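Local coordinates for hypothetical protein, similar to alpha-acetolactate decarboxylase (Staphylococcus aureus subsp. aureus, PDB 1XV2) that is probably an alpha-acetolactate decarboxylase, a zinc-containing enzyme that would convert alpha-acetolactate to acetoin with release of carbon dioxide, at residues Phe179-Asp182 against Glu183-Gly187. Sequence-based numbering, arbitrary orientation.
Sequences FADD and ERAYG
E183 meets D181 through its CB, which lies 3.3 Å from D181 OD2, at the start of the hairpin loop that joins strand 174-181 to strand 187-195. A water accepts from E183 N and gives a weak bond to D181 OD2, bridging the two residues. R184 closes a type I turn from D181: its backbone N donates to D181 O at 2.7 Å. Bent at chi2 and chi3, its side chain folds back over the turn and puts R184 NE and NH2 each 3.0 Å from D181 O, which lies close to the guanidinium plane. Outside the loop, Y57 forms a cation-pi contact with R184. A185 N bonds to D181 OD1 at 2.8 Å, nearly straight (169°) and on the syn lone pair, whereas Y186 N reaches that oxygen from above the carboxylate plane. D181 CG sits between the backbone N and the carbonyl carbon (chi1 78°), which turns the carboxylate toward the A185 and Y186 amides. Y186 O in turn accepts from D181 N, 3.1 Å away. The Y186 and F179 side chains cross at about a right angle, Y186 CD2 lying at the edge of the F179 ring, 3.8 Å from F179 CE2, while the Y186 hydroxyl is hydrogen-bonded to E149 O. At G187 antiparallel pairing with A180 begins, in a non-hydrogen-bonded pair. D181 thus ties the loop together through its backbone N, its carbonyl and one carboxylate oxygen: three R184 nitrogens converge on the carbonyl, and two amides hold OD1. The two amides on OD1 should favour a charged D181 carboxylate, probably offsetting the nearby negative charge of E183.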
loop_
_atom_site.group_PDB
_atom_site.type_symbol
_atom_site.label_atom_id
_atom_site.label_comp_id
_atom_site.label_asym_id
_atom_site.label_seq_id
_atom_site.Cartn_x
_atom_site.Cartn_y
_atom_site.Cartn_z
ATOM N N PHE A 179 1.448 17.560 -16.158
ATOM C CA PHE A 179 1.123 18.946 -16.467
ATOM C C PHE A 179 0.102 19.060 -17.596
ATOM O O PHE A 179 0.033 18.205 -18.478
ATOM C CB PHE A 179 2.402 19.691 -16.871
ATOM C CG PHE A 179 2.174 21.119 -17.288
ATOM C CD1 PHE A 179 1.989 22.116 -16.335
ATOM C CD2 PHE A 179 2.145 21.466 -18.637
ATOM C CE1 PHE A 179 1.782 23.446 -16.719
ATOM C CE2 PHE A 179 1.938 22.789 -19.033
ATOM C CZ PHE A 179 1.756 23.781 -18.068
ATOM N N ALA A 180 -0.687 20.127 -17.550
ATOM C CA ALA A 180 -1.682 20.426 -18.574
ATOM C C ALA A 180 -1.751 21.945 -18.667
ATOM O O ALA A 180 -2.022 22.623 -17.674
ATOM C CB ALA A 180 -3.054 19.852 -18.197
ATOM N N ASP A 181 -1.493 22.478 -19.857
ATOM C CA ASP A 181 -1.521 23.920 -20.049
ATOM C C ASP A 181 -2.954 24.424 -20.187
ATOM O O ASP A 181 -3.851 23.679 -20.586
ATOM C CB ASP A 181 -0.675 24.310 -21.274
ATOM C CG ASP A 181 -1.386 24.064 -22.599
ATOM O OD1 ASP A 181 -2.179 23.098 -22.702
ATOM O OD2 ASP A 181 -1.128 24.839 -23.550
ATOM N N ASP A 182 -3.159 25.690 -19.831
ATOM C CA ASP A 182 -4.472 26.322 -19.899
ATOM C C ASP A 182 -5.139 26.140 -21.254
ATOM O O ASP A 182 -6.350 25.946 -21.328
ATOM C CB ASP A 182 -4.349 27.811 -19.573
ATOM C CG ASP A 182 -4.265 28.075 -18.078
ATOM O OD1 ASP A 182 -3.705 27.227 -17.349
ATOM O OD2 ASP A 182 -4.751 29.136 -17.631
ATOM N N GLU A 183 -4.348 26.201 -22.320
ATOM C CA GLU A 183 -4.880 26.036 -23.668
ATOM C C GLU A 183 -5.349 24.612 -23.954
ATOM O O GLU A 183 -5.919 24.351 -25.011
ATOM C CB GLU A 183 -3.831 26.419 -24.713
ATOM C CG GLU A 183 -3.516 27.895 -24.789
ATOM C CD GLU A 183 -2.588 28.216 -25.940
ATOM O OE1 GLU A 183 -2.238 29.403 -26.114
ATOM O OE2 GLU A 183 -2.211 27.278 -26.674
ATOM N N ARG A 184 -5.113 23.699 -23.015
ATOM C CA ARG A 184 -5.499 22.296 -23.185
ATOM C C ARG A 184 -4.969 21.820 -24.536
ATOM O O ARG A 184 -5.713 21.242 -25.330
ATOM C CB ARG A 184 -7.025 22.139 -23.183
ATOM C CG ARG A 184 -7.798 23.037 -22.225
ATOM C CD ARG A 184 -7.878 22.499 -20.809
ATOM N NE ARG A 184 -6.629 22.656 -20.074
ATOM C CZ ARG A 184 -6.537 22.613 -18.749
ATOM N NH1 ARG A 184 -7.623 22.421 -18.009
ATOM N NH2 ARG A 184 -5.360 22.766 -18.161
ATOM N N ALA A 185 -3.691 22.066 -24.804
ATOM C CA ALA A 185 -3.103 21.664 -26.077
ATOM C C ALA A 185 -1.710 21.061 -25.918
ATOM O O ALA A 185 -1.121 20.564 -26.882
ATOM C CB ALA A 185 -3.043 22.869 -27.018
ATOM N N TYR A 186 -1.195 21.098 -24.696
ATOM C CA TYR A 186 0.135 20.581 -24.397
ATOM C C TYR A 186 0.167 20.030 -22.979
ATOM O O TYR A 186 -0.425 20.609 -22.073
ATOM C CB TYR A 186 1.165 21.710 -24.528
ATOM C CG TYR A 186 2.503 21.420 -23.880
ATOM C CD1 TYR A 186 3.494 20.714 -24.562
ATOM C CD2 TYR A 186 2.770 21.837 -22.576
ATOM C CE1 TYR A 186 4.724 20.431 -23.960
ATOM C CE2 TYR A 186 3.995 21.558 -21.964
ATOM C CZ TYR A 186 4.964 20.857 -22.663
ATOM O OH TYR A 186 6.179 20.595 -22.073
ATOM N N GLY A 187 0.867 18.919 -22.786
ATOM C CA GLY A 187 0.954 18.345 -21.457
ATOM C C GLY A 187 1.679 17.017 -21.426
ATOM O O GLY A 187 2.138 16.529 -22.458
HETATM O O HOH W 1 -1.789 27.819 -21.911
#